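Local coordinates for proteasome assembly chaperone family protein (Thermoplasma acidophilum, PDB 3GAA) that is of unknown function but belongs to the PAC2 family and may act as a proteasome assembly chaperone, at residues R137-A143 with L183-T189. Sequence-based numbering, arbitrary orientation.
Sequences RPVFAVA and LSFITPT
Phe140 and Ile186 form a hydrogen-bonded pair in the mixed sheet of this PAC2-family fold, joining strand 140-142 antiparallel to strand 181-190. Phe140 N meets Ile186 O at 2.8 Å, almost straight (175°) and in the carbonyl plane; the return bond, Ile186 N to Phe140 O, approaches from above the plane of the Phe140 carbonyl. Val142 and Ser184 repeat this pair of hydrogen bonds, with Ser184 N 2.8 Å from Val142 O. Ahead of strand 140-142, side chains take over, since Pro188 has no N-H to give: Thr187, with OG1 turned trans to the main-chain nitrogen (chi1 -157°), donates to Pro138 O at 3.2 Å. Arg137, bent at chi3 (34°), brings NH1 edge-on to Pro188 O at 2.9 Å, and the same nitrogen makes a salt bridge to Asp195. Replacing Arg137 by alanine would probably leave Pro188 O without this donor and take one cationic partner from the Asp195 carboxylate. Packing follows the alternation of the strands. Ala141 CB lies 4.1 Å from Phe185 CD1 on the face where Phe151 meets the Phe185 ring. On the other face, where Leu75 of the second subunit packs on Val142, Val142 CG1 touches Ile186 CD1 at 3.5 Å.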
loop_
_atom_site.group_PDB
_atom_site.type_symbol
_atom_site.label_atom_id
_atom_site.label_comp_id
_atom_site.label_asym_id
_atom_site.label_seq_id
_atom_site.Cartn_x
_atom_site.Cartn_y
_atom_site.Cartn_z
ATOM N N ARG A 137 -19.411 -20.361 -49.518
ATOM C CA ARG A 137 -19.090 -19.429 -48.451
ATOM C C ARG A 137 -17.691 -19.692 -47.920
ATOM O O ARG A 137 -17.426 -20.753 -47.376
ATOM C CB ARG A 137 -20.091 -19.511 -47.329
ATOM C CG ARG A 137 -19.531 -19.020 -45.985
ATOM C CD ARG A 137 -20.584 -18.491 -45.069
ATOM N NE ARG A 137 -21.846 -19.206 -45.217
ATOM C CZ ARG A 137 -22.995 -18.779 -44.703
ATOM N NH1 ARG A 137 -23.046 -17.647 -43.992
ATOM N NH2 ARG A 137 -24.096 -19.497 -44.876
ATOM N N PRO A 138 -16.797 -18.699 -48.041
ATOM C CA PRO A 138 -15.407 -18.816 -47.591
ATOM C C PRO A 138 -15.151 -18.567 -46.072
ATOM O O PRO A 138 -15.927 -17.905 -45.369
ATOM C CB PRO A 138 -14.719 -17.734 -48.420
ATOM C CG PRO A 138 -15.769 -16.662 -48.565
ATOM C CD PRO A 138 -17.076 -17.359 -48.601
ATOM N N VAL A 139 -14.060 -19.110 -45.567
ATOM C CA VAL A 139 -13.601 -18.708 -44.253
ATOM C C VAL A 139 -12.317 -17.902 -44.382
ATOM O O VAL A 139 -11.440 -18.251 -45.130
ATOM C CB VAL A 139 -13.414 -19.896 -43.269
ATOM C CG1 VAL A 139 -12.930 -19.388 -41.918
ATOM C CG2 VAL A 139 -14.696 -20.574 -43.051
ATOM N N PHE A 140 -12.223 -16.831 -43.612
ATOM C CA PHE A 140 -10.981 -16.095 -43.541
ATOM C C PHE A 140 -10.388 -16.260 -42.214
ATOM O O PHE A 140 -11.062 -16.678 -41.281
ATOM C CB PHE A 140 -11.179 -14.628 -43.844
ATOM C CG PHE A 140 -11.820 -14.409 -45.129
ATOM C CD1 PHE A 140 -11.065 -14.437 -46.299
ATOM C CD2 PHE A 140 -13.182 -14.304 -45.206
ATOM C CE1 PHE A 140 -11.692 -14.283 -47.574
ATOM C CE2 PHE A 140 -13.821 -14.125 -46.454
ATOM C CZ PHE A 140 -13.079 -14.113 -47.643
ATOM N N ALA A 141 -9.105 -15.947 -42.171
ATOM C CA ALA A 141 -8.288 -16.019 -40.982
ATOM C C ALA A 141 -7.425 -14.767 -40.804
ATOM O O ALA A 141 -6.803 -14.257 -41.765
ATOM C CB ALA A 141 -7.393 -17.200 -41.066
ATOM N N VAL A 142 -7.337 -14.289 -39.562
ATOM C CA VAL A 142 -6.180 -13.510 -39.193
ATOM C C VAL A 142 -5.340 -14.371 -38.263
ATOM O O VAL A 142 -5.823 -14.822 -37.253
ATOM C CB VAL A 142 -6.522 -12.122 -38.656
ATOM C CG1 VAL A 142 -8.033 -11.816 -38.739
ATOM C CG2 VAL A 142 -5.909 -11.930 -37.298
ATOM N N ALA A 143 -4.108 -14.673 -38.692
ATOM C CA ALA A 143 -3.124 -15.408 -37.899
ATOM C C ALA A 143 -1.727 -14.932 -38.305
ATOM O O ALA A 143 -1.591 -14.096 -39.164
ATOM C CB ALA A 143 -3.262 -16.905 -38.109
ATOM N N LEU A 183 -5.349 -16.715 -33.136
ATOM C CA LEU A 183 -5.885 -16.398 -34.434
ATOM C C LEU A 183 -7.307 -16.121 -34.330
ATOM O O LEU A 183 -7.883 -16.299 -33.291
ATOM C CB LEU A 183 -5.639 -17.447 -35.510
ATOM C CG LEU A 183 -5.989 -18.885 -35.299
ATOM C CD1 LEU A 183 -4.965 -19.477 -34.303
ATOM C CD2 LEU A 183 -7.402 -18.954 -34.829
ATOM N N SER A 184 -7.851 -15.617 -35.418
ATOM C CA SER A 184 -9.255 -15.404 -35.545
ATOM C C SER A 184 -9.778 -16.039 -36.858
ATOM O O SER A 184 -9.073 -16.036 -37.846
ATOM C CB SER A 184 -9.537 -13.912 -35.494
ATOM O OG SER A 184 -10.789 -13.688 -36.107
ATOM N N PHE A 185 -10.978 -16.625 -36.846
ATOM C CA PHE A 185 -11.639 -16.991 -38.090
ATOM C C PHE A 185 -12.851 -16.060 -38.284
ATOM O O PHE A 185 -13.590 -15.760 -37.327
ATOM C CB PHE A 185 -12.110 -18.436 -38.036
ATOM C CG PHE A 185 -11.002 -19.460 -37.997
ATOM C CD1 PHE A 185 -10.066 -19.534 -39.004
ATOM C CD2 PHE A 185 -10.940 -20.369 -37.001
ATOM C CE1 PHE A 185 -9.102 -20.453 -39.002
ATOM C CE2 PHE A 185 -9.936 -21.321 -36.987
ATOM C CZ PHE A 185 -9.019 -21.343 -37.982
ATOM N N ILE A 186 -13.023 -15.578 -39.512
ATOM C CA ILE A 186 -14.165 -14.767 -39.873
ATOM C C ILE A 186 -14.909 -15.358 -41.076
ATOM O O ILE A 186 -14.329 -15.880 -42.049
ATOM C CB ILE A 186 -13.787 -13.319 -40.198
ATOM C CG1 ILE A 186 -12.888 -12.718 -39.100
ATOM C CG2 ILE A 186 -15.041 -12.499 -40.283
ATOM C CD1 ILE A 186 -11.364 -12.868 -39.367
ATOM N N THR A 187 -16.227 -15.289 -41.002
ATOM C CA THR A 187 -17.028 -15.856 -42.061
ATOM C C THR A 187 -18.127 -14.864 -42.449
ATOM O O THR A 187 -18.681 -14.253 -41.609
ATOM C CB THR A 187 -17.562 -17.223 -41.629
ATOM O OG1 THR A 187 -17.877 -17.973 -42.797
ATOM C CG2 THR A 187 -18.806 -17.093 -40.753
ATOM N N PRO A 188 -18.398 -14.677 -43.739
ATOM C CA PRO A 188 -19.479 -13.769 -44.082
ATOM C C PRO A 188 -20.799 -14.294 -43.557
ATOM O O PRO A 188 -21.081 -15.481 -43.657
ATOM C CB PRO A 188 -19.496 -13.783 -45.609
ATOM C CG PRO A 188 -18.348 -14.605 -46.059
ATOM C CD PRO A 188 -17.900 -15.419 -44.914
ATOM N N THR A 189 -21.617 -13.418 -43.017
ATOM C CA THR A 189 -22.891 -13.846 -42.486
ATOM C C THR A 189 -24.027 -12.830 -42.794
ATOM O O THR A 189 -23.835 -11.615 -42.730
ATOM C CB THR A 189 -22.736 -14.282 -40.951
ATOM O OG1 THR A 189 -23.924 -13.989 -40.200
ATOM C CG2 THR A 189 -21.547 -13.669 -40.304
#